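Amidase, hydantoinase/carbamoylase family (Burkholderia vietnamiensis, PDB 5I4M) probably hydrolyses N-carbamoyl-L-amino acids to free amino acids as a two-zinc, two-subunit amidase of the peptidase M20 family. Local coordinates at residues T229-Q234 against I349-A354; F344-I349 against A381-Q386. All coordinates share one frame; numbering follows the deposited sequence. Where two conformers were deposited one is given.

Contact 1. Residues T229-Q234 against I349-A354. With 3PG (3-phosphoglyceric acid), chain E.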
loop_
_atom_site.group_PDB
_atom_site.type_symbol
_atom_site.label_atom_id
_atom_site.label_comp_id
_atom_site.label_asym_id
_atom_site.label_seq_id
_atom_site.Cartn_x
_atom_site.Cartn_y
_atom_site.Cartn_z
ATOM N N THR A 229 0.219 -36.520 8.213
ATOM C CA THR A 229 0.848 -37.486 7.321
ATOM C C THR A 229 1.566 -36.842 6.151
ATOM O O THR A 229 2.484 -37.453 5.597
ATOM C CB THR A 229 -0.198 -38.451 6.756
ATOM O OG1 THR A 229 -1.157 -37.704 5.996
ATOM C CG2 THR A 229 -0.911 -39.190 7.883
ATOM N N ASP A 230 1.148 -35.640 5.758
ATOM C CA ASP A 230 1.644 -34.959 4.570
ATOM C C ASP A 230 1.549 -33.460 4.801
ATOM O O ASP A 230 0.864 -32.992 5.712
ATOM C CB ASP A 230 0.833 -35.319 3.320
ATOM C CG ASP A 230 0.834 -36.798 3.020
ATOM O OD1 ASP A 230 -0.008 -37.525 3.597
ATOM O OD2 ASP A 230 1.654 -37.229 2.175
ATOM N N ALA A 231 2.230 -32.707 3.948
ATOM C CA ALA A 231 2.131 -31.253 3.934
ATOM C C ALA A 231 1.991 -30.831 2.482
ATOM O O ALA A 231 2.747 -31.306 1.632
ATOM C CB ALA A 231 3.357 -30.597 4.574
ATOM N N GLN A 232 1.014 -29.976 2.188
ATOM C CA GLN A 232 0.776 -29.670 0.789
ATOM C C GLN A 232 1.904 -28.795 0.247
ATOM O O GLN A 232 2.682 -28.209 0.998
ATOM C CB GLN A 232 -0.583 -28.990 0.608
ATOM C CG GLN A 232 -0.639 -27.542 1.041
ATOM C CD GLN A 232 -1.968 -26.904 0.667
ATOM O OE1 GLN A 232 -2.624 -27.336 -0.284
ATOM N NE2 GLN A 232 -2.377 -25.896 1.422
ATOM N N GLY A 233 2.008 -28.733 -1.087
ATOM C CA GLY A 233 3.038 -27.930 -1.716
ATOM C C GLY A 233 2.601 -26.485 -1.910
ATOM O O GLY A 233 1.413 -26.169 -1.844
ATOM N N GLN A 234 3.583 -25.615 -2.162
ATOM C CA GLN A 234 3.322 -24.191 -2.337
ATOM C C GLN A 234 4.186 -23.623 -3.455
ATOM O O GLN A 234 5.300 -24.091 -3.704
ATOM C CB GLN A 234 3.613 -23.390 -1.066
ATOM C CG GLN A 234 2.939 -23.913 0.191
ATOM C CD GLN A 234 2.900 -22.856 1.283
ATOM O OE1 GLN A 234 2.466 -21.736 1.047
ATOM N NE2 GLN A 234 3.370 -23.205 2.475
ATOM N N ILE A 349 4.902 -33.004 0.413
ATOM C CA ILE A 349 5.854 -33.938 0.996
ATOM C C ILE A 349 5.120 -34.854 1.960
ATOM O O ILE A 349 4.201 -34.425 2.666
ATOM C CB ILE A 349 7.029 -33.197 1.675
ATOM C CG1 ILE A 349 8.081 -34.190 2.183
ATOM C CG2 ILE A 349 6.544 -32.290 2.792
ATOM C CD1 ILE A 349 9.450 -33.561 2.338
ATOM N N ALA A 350 5.497 -36.128 1.946
ATOM C CA ALA A 350 4.960 -37.122 2.862
ATOM C C ALA A 350 5.888 -37.234 4.062
ATOM O O ALA A 350 7.112 -37.293 3.908
ATOM C CB ALA A 350 4.819 -38.477 2.162
ATOM N N PHE A 351 5.311 -37.253 5.253
ATOM C CA PHE A 351 6.142 -37.362 6.437
ATOM C C PHE A 351 6.534 -38.819 6.663
ATOM O O PHE A 351 5.985 -39.742 6.047
ATOM C CB PHE A 351 5.417 -36.760 7.641
ATOM C CG PHE A 351 5.403 -35.250 7.630
ATOM C CD1 PHE A 351 6.597 -34.538 7.633
ATOM C CD2 PHE A 351 4.205 -34.547 7.579
ATOM C CE1 PHE A 351 6.596 -33.134 7.605
ATOM C CE2 PHE A 351 4.198 -33.151 7.546
ATOM C CZ PHE A 351 5.387 -32.450 7.568
ATOM N N ASP A 352 7.523 -39.020 7.536
ATOM C CA ASP A 352 8.105 -40.347 7.731
ATOM C C ASP A 352 7.091 -41.285 8.382
ATOM O O ASP A 352 6.451 -40.923 9.371
ATOM C CB ASP A 352 9.365 -40.249 8.592
ATOM C CG ASP A 352 9.948 -41.612 8.930
ATOM O OD1 ASP A 352 10.717 -42.167 8.106
ATOM O OD2 ASP A 352 9.631 -42.134 10.016
ATOM N N SER A 353 6.978 -42.509 7.850
ATOM C CA SER A 353 5.912 -43.403 8.295
ATOM C C SER A 353 6.113 -43.854 9.738
ATOM O O SER A 353 5.137 -44.002 10.479
ATOM C CB SER A 353 5.802 -44.608 7.360
ATOM O OG SER A 353 7.005 -45.349 7.335
ATOM N N ALA A 354 7.360 -44.078 10.162
ATOM C CA ALA A 354 7.580 -44.470 11.553
ATOM C C ALA A 354 7.296 -43.311 12.502
ATOM O O ALA A 354 6.759 -43.515 13.600
ATOM C CB ALA A 354 9.006 -44.979 11.750
HETATM C C1 3PG E . 2.739 -20.555 5.339
HETATM O O1 3PG E . 2.156 -19.514 4.988
HETATM O O2 3PG E . 2.229 -21.690 5.217
HETATM C C2 3PG E . 4.114 -20.422 5.928
HETATM O O3 3PG E . 4.822 -21.671 5.827
HETATM C C3 3PG E . 3.969 -20.048 7.386
HETATM O O1P 3PG E . 3.335 -21.120 8.087
HETATM P P 3PG E . 2.707 -20.841 9.573
HETATM O O2P 3PG E . 3.743 -20.046 10.331
HETATM O O3P 3PG E . 1.447 -20.036 9.287
HETATM O O4P 3PG E . 2.486 -22.254 10.143
HETATM O O HOH W 1 3.253 -40.198 5.576
#

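Contact 2. Residues F344-I349 against A381-Q386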
loop_
_atom_site.group_PDB
_atom_site.type_symbol
_atom_site.label_atom_id
_atom_site.label_comp_id
_atom_site.label_asym_id
_atom_site.label_seq_id
_atom_site.Cartn_x
_atom_site.Cartn_y
_atom_site.Cartn_z
ATOM N N PHE A 344 9.400 -18.901 -4.565
ATOM C CA PHE A 344 9.307 -19.966 -3.566
ATOM C C PHE A 344 8.556 -21.140 -4.173
ATOM O O PHE A 344 7.495 -20.947 -4.774
ATOM C CB PHE A 344 8.573 -19.444 -2.328
ATOM C CG PHE A 344 8.601 -20.370 -1.121
ATOM C CD1 PHE A 344 9.790 -20.915 -0.658
ATOM C CD2 PHE A 344 7.435 -20.614 -0.406
ATOM C CE1 PHE A 344 9.812 -21.723 0.474
ATOM C CE2 PHE A 344 7.450 -21.428 0.730
ATOM C CZ PHE A 344 8.642 -21.982 1.164
ATOM N N TYR A 345 9.099 -22.346 -4.020
ATOM C CA TYR A 345 8.391 -23.548 -4.446
ATOM C C TYR A 345 8.910 -24.733 -3.646
ATOM O O TYR A 345 10.124 -24.902 -3.506
ATOM C CB TYR A 345 8.573 -23.799 -5.951
ATOM C CG TYR A 345 8.228 -25.218 -6.378
ATOM C CD1 TYR A 345 6.979 -25.766 -6.110
ATOM C CD2 TYR A 345 9.152 -26.005 -7.057
ATOM C CE1 TYR A 345 6.666 -27.087 -6.500
ATOM C CE2 TYR A 345 8.847 -27.305 -7.446
ATOM C CZ TYR A 345 7.605 -27.841 -7.163
ATOM O OH TYR A 345 7.309 -29.140 -7.556
ATOM N N TYR A 346 7.995 -25.537 -3.107
ATOM C CA TYR A 346 8.353 -26.883 -2.685
ATOM C C TYR A 346 7.193 -27.821 -2.971
ATOM O O TYR A 346 6.022 -27.435 -2.880
ATOM C CB TYR A 346 8.759 -26.944 -1.202
ATOM C CG TYR A 346 7.690 -26.609 -0.187
ATOM C CD1 TYR A 346 6.856 -27.603 0.330
ATOM C CD2 TYR A 346 7.539 -25.305 0.288
ATOM C CE1 TYR A 346 5.886 -27.310 1.280
ATOM C CE2 TYR A 346 6.574 -25.000 1.240
ATOM C CZ TYR A 346 5.754 -25.997 1.725
ATOM O OH TYR A 346 4.804 -25.679 2.667
ATOM N N ALA A 347 7.537 -29.041 -3.351
ATOM C CA ALA A 347 6.537 -30.035 -3.671
ATOM C C ALA A 347 5.840 -30.506 -2.398
ATOM O O ALA A 347 6.418 -30.444 -1.306
ATOM C CB ALA A 347 7.185 -31.219 -4.374
ATOM N N PRO A 348 4.597 -30.978 -2.510
ATOM C CA PRO A 348 3.972 -31.690 -1.387
ATOM C C PRO A 348 4.908 -32.778 -0.888
ATOM O O PRO A 348 5.646 -33.400 -1.664
ATOM C CB PRO A 348 2.704 -32.293 -2.003
ATOM C CG PRO A 348 2.445 -31.487 -3.248
ATOM C CD PRO A 348 3.798 -31.074 -3.745
ATOM N N ILE A 349 4.902 -33.004 0.413
ATOM C CA ILE A 349 5.854 -33.938 0.996
ATOM C C ILE A 349 5.120 -34.854 1.960
ATOM O O ILE A 349 4.201 -34.425 2.666
ATOM C CB ILE A 349 7.029 -33.197 1.675
ATOM C CG1 ILE A 349 8.081 -34.190 2.183
ATOM C CG2 ILE A 349 6.544 -32.290 2.792
ATOM C CD1 ILE A 349 9.450 -33.561 2.338
ATOM N N ALA A 381 9.206 -28.170 9.789
ATOM C CA ALA A 381 9.225 -29.623 9.658
ATOM C C ALA A 381 9.188 -30.082 8.198
ATOM O O ALA A 381 9.703 -31.162 7.882
ATOM C CB ALA A 381 8.049 -30.230 10.423
ATOM N N CYS A 382 8.576 -29.303 7.296
ATOM C CA CYS A 382 8.541 -29.718 5.888
ATOM C C CYS A 382 9.940 -29.803 5.301
ATOM O O CYS A 382 10.220 -30.673 4.465
ATOM C CB CYS A 382 7.685 -28.761 5.056
ATOM S SG CYS A 382 5.971 -28.635 5.644
ATOM N N TYR A 383 10.835 -28.904 5.715
ATOM C CA TYR A 383 12.215 -28.995 5.251
ATOM C C TYR A 383 13.017 -30.020 6.038
ATOM O O TYR A 383 13.861 -30.721 5.466
ATOM C CB TYR A 383 12.869 -27.614 5.313
ATOM C CG TYR A 383 12.555 -26.766 4.092
ATOM C CD1 TYR A 383 12.572 -27.320 2.816
ATOM C CD2 TYR A 383 12.239 -25.413 4.216
ATOM C CE1 TYR A 383 12.300 -26.538 1.688
ATOM C CE2 TYR A 383 11.958 -24.633 3.099
ATOM C CZ TYR A 383 11.986 -25.200 1.842
ATOM O OH TYR A 383 11.715 -24.423 0.732
ATOM N N LEU A 384 12.774 -30.145 7.343
ATOM C CA LEU A 384 13.477 -31.171 8.103
ATOM C C LEU A 384 13.194 -32.558 7.550
ATOM O O LEU A 384 14.067 -33.434 7.599
ATOM C CB LEU A 384 13.082 -31.115 9.573
ATOM C CG LEU A 384 13.442 -29.802 10.253
ATOM C CD1 LEU A 384 13.082 -29.851 11.743
ATOM C CD2 LEU A 384 14.916 -29.524 10.061
ATOM N N ALA A 385 11.990 -32.773 7.009
ATOM C CA ALA A 385 11.645 -34.080 6.462
ATOM C C ALA A 385 12.561 -34.495 5.321
ATOM O O ALA A 385 12.666 -35.691 5.037
ATOM C CB ALA A 385 10.193 -34.094 5.979
ATOM N N GLN A 386 13.226 -33.540 4.664
ATOM C CA GLN A 386 14.134 -33.883 3.574
ATOM C C GLN A 386 15.442 -34.482 4.072
ATOM O O GLN A 386 16.152 -35.125 3.290
ATOM C CB GLN A 386 14.427 -32.645 2.719
ATOM C CG GLN A 386 13.193 -32.052 2.024
ATOM C CD GLN A 386 13.570 -31.057 0.940
ATOM O OE1 GLN A 386 14.694 -31.075 0.439
ATOM N NE2 GLN A 386 12.635 -30.180 0.579
HETATM O O HOH W 2 12.014 -25.451 -1.712
#

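Contact 1. Residues T229-Q234 against I349-A354
Thr229 O is gripped twice: Phe351 N donates to it at 2.9 Å, and a water donates to it while also donating to Phe351 O at 2.8 Å. The amide arrives 37° above the carbonyl plane, and the water bridges the two backbones where regular pairing ends. This is the end of an antiparallel strand pair between 225-242 and 337-350. Its hydrogen-bonded pair, Ala231 with Ile349, is closed in both directions: Ala231 N donates to Ile349 O at 2.9 Å and Ile349 N donates to Ala231 O in the carbonyl plane. At the neighbouring non-hydrogen-bonded pair, Asp230 with Ala350, the CA atoms close to 4.3 Å and Asp230 CA offers a CA-H...O contact to Ile349 O.

The side chains separate by face. Asp230 has CG anti to its own carbonyl carbon (chi1 -59°), which lets OD2 lie against Ala350 CB at 3.4 Å. Its other oxygen, OD1, accepts from Thr229 OG1. On the opposite face Ala231 CB meets Ile349 CG2, while the Phe351 ring lies obliquely along the Thr229-Asp230 backbone and reaches Ala231 CB with CE2. Thr390, Ser391 and Met392 of strand 390-395 also pack on that ring. Beyond it, Asp352 N-caps helix 353-365 through Cys355 N.

Strand 225-242 continues from this pairing to the ligand pocket, where Gln234, its amide fixed by Tyr346 OH and Trp236 NE1, makes a weak hydrogen bond from NE2 to O2 of 3-phosphoglyceric acid, 3.3 Å long and bent to 146°.

Contact 2. Residues F344-I349 against A381-Q386
Ile349 CD1 sits against residues 382-386, 3.8 Å from Ala385 CB and 3.7 Å from Cys382 O, with Gln386 CG touching it as well. Having CG1 anti to the backbone N (chi1 -175°) carries this methyl toward Ala385, while the CG2 branch faces Cys382 CB at 4.3 Å. The contact therefore packs residues 381-386 on the end of strand 337-350, without a direct hydrogen bond between the two segments.

Farther back along the strand the meeting is aromatic. Phe344 and Tyr383 reach toward each other from opposite directions, and Phe344 CE1 comes to 3.3 Å from Tyr383 OH, near the plane and at the edge of the tyrosine ring. Tyr346 lies obliquely to Tyr383, with planes at 57° and centroids 6.0 Å apart. Cys382 SG completes the group as an oblique sulfur-aromatic contact, 5.5 Å from the Tyr346 ring centroid.

The next shell sets these rings in place. A water lying in the plane of the Tyr383 ring, at its edge, bonds to Tyr383 OH and donates to Tyr345 O at 2.7 Å. Trp236 packs edge-to-face with Phe344, Met158 touches Tyr346, and Val167 touches Tyr383. The nearest atoms of the Tyr346 side chain and the bound 3-phosphoglyceric acid are about 5 Å apart. The chemistry thus implies an apolar, aromatic interface whose two hydroxyls find polar partners outside the facing side chains: Tyr383 OH a water, Tyr346 OH the amide NE2 of Gln234.

In the fold
From the N terminus, the chain first lays down 229-234 on strand 225-242. A further 114 residues, 40 of them helical and 39 in strands, separate it from 349-354, which begins at the end of the returning strand 337-350, and contact 1 closes that long loop. Contact 2 starts slightly earlier on the returning strand, at 344-349, and closes a shorter loop at 381-386 through helix 353-365 and strand 370-375. The segments alternate, so the loops cross, with Ile349 belonging to both. Their centres are 8 Å apart, and Ala231 CB lies 3.4 Å from Cys382 SG. Together they join two neighbouring strands and helix 380-384 beside the ligand pocket.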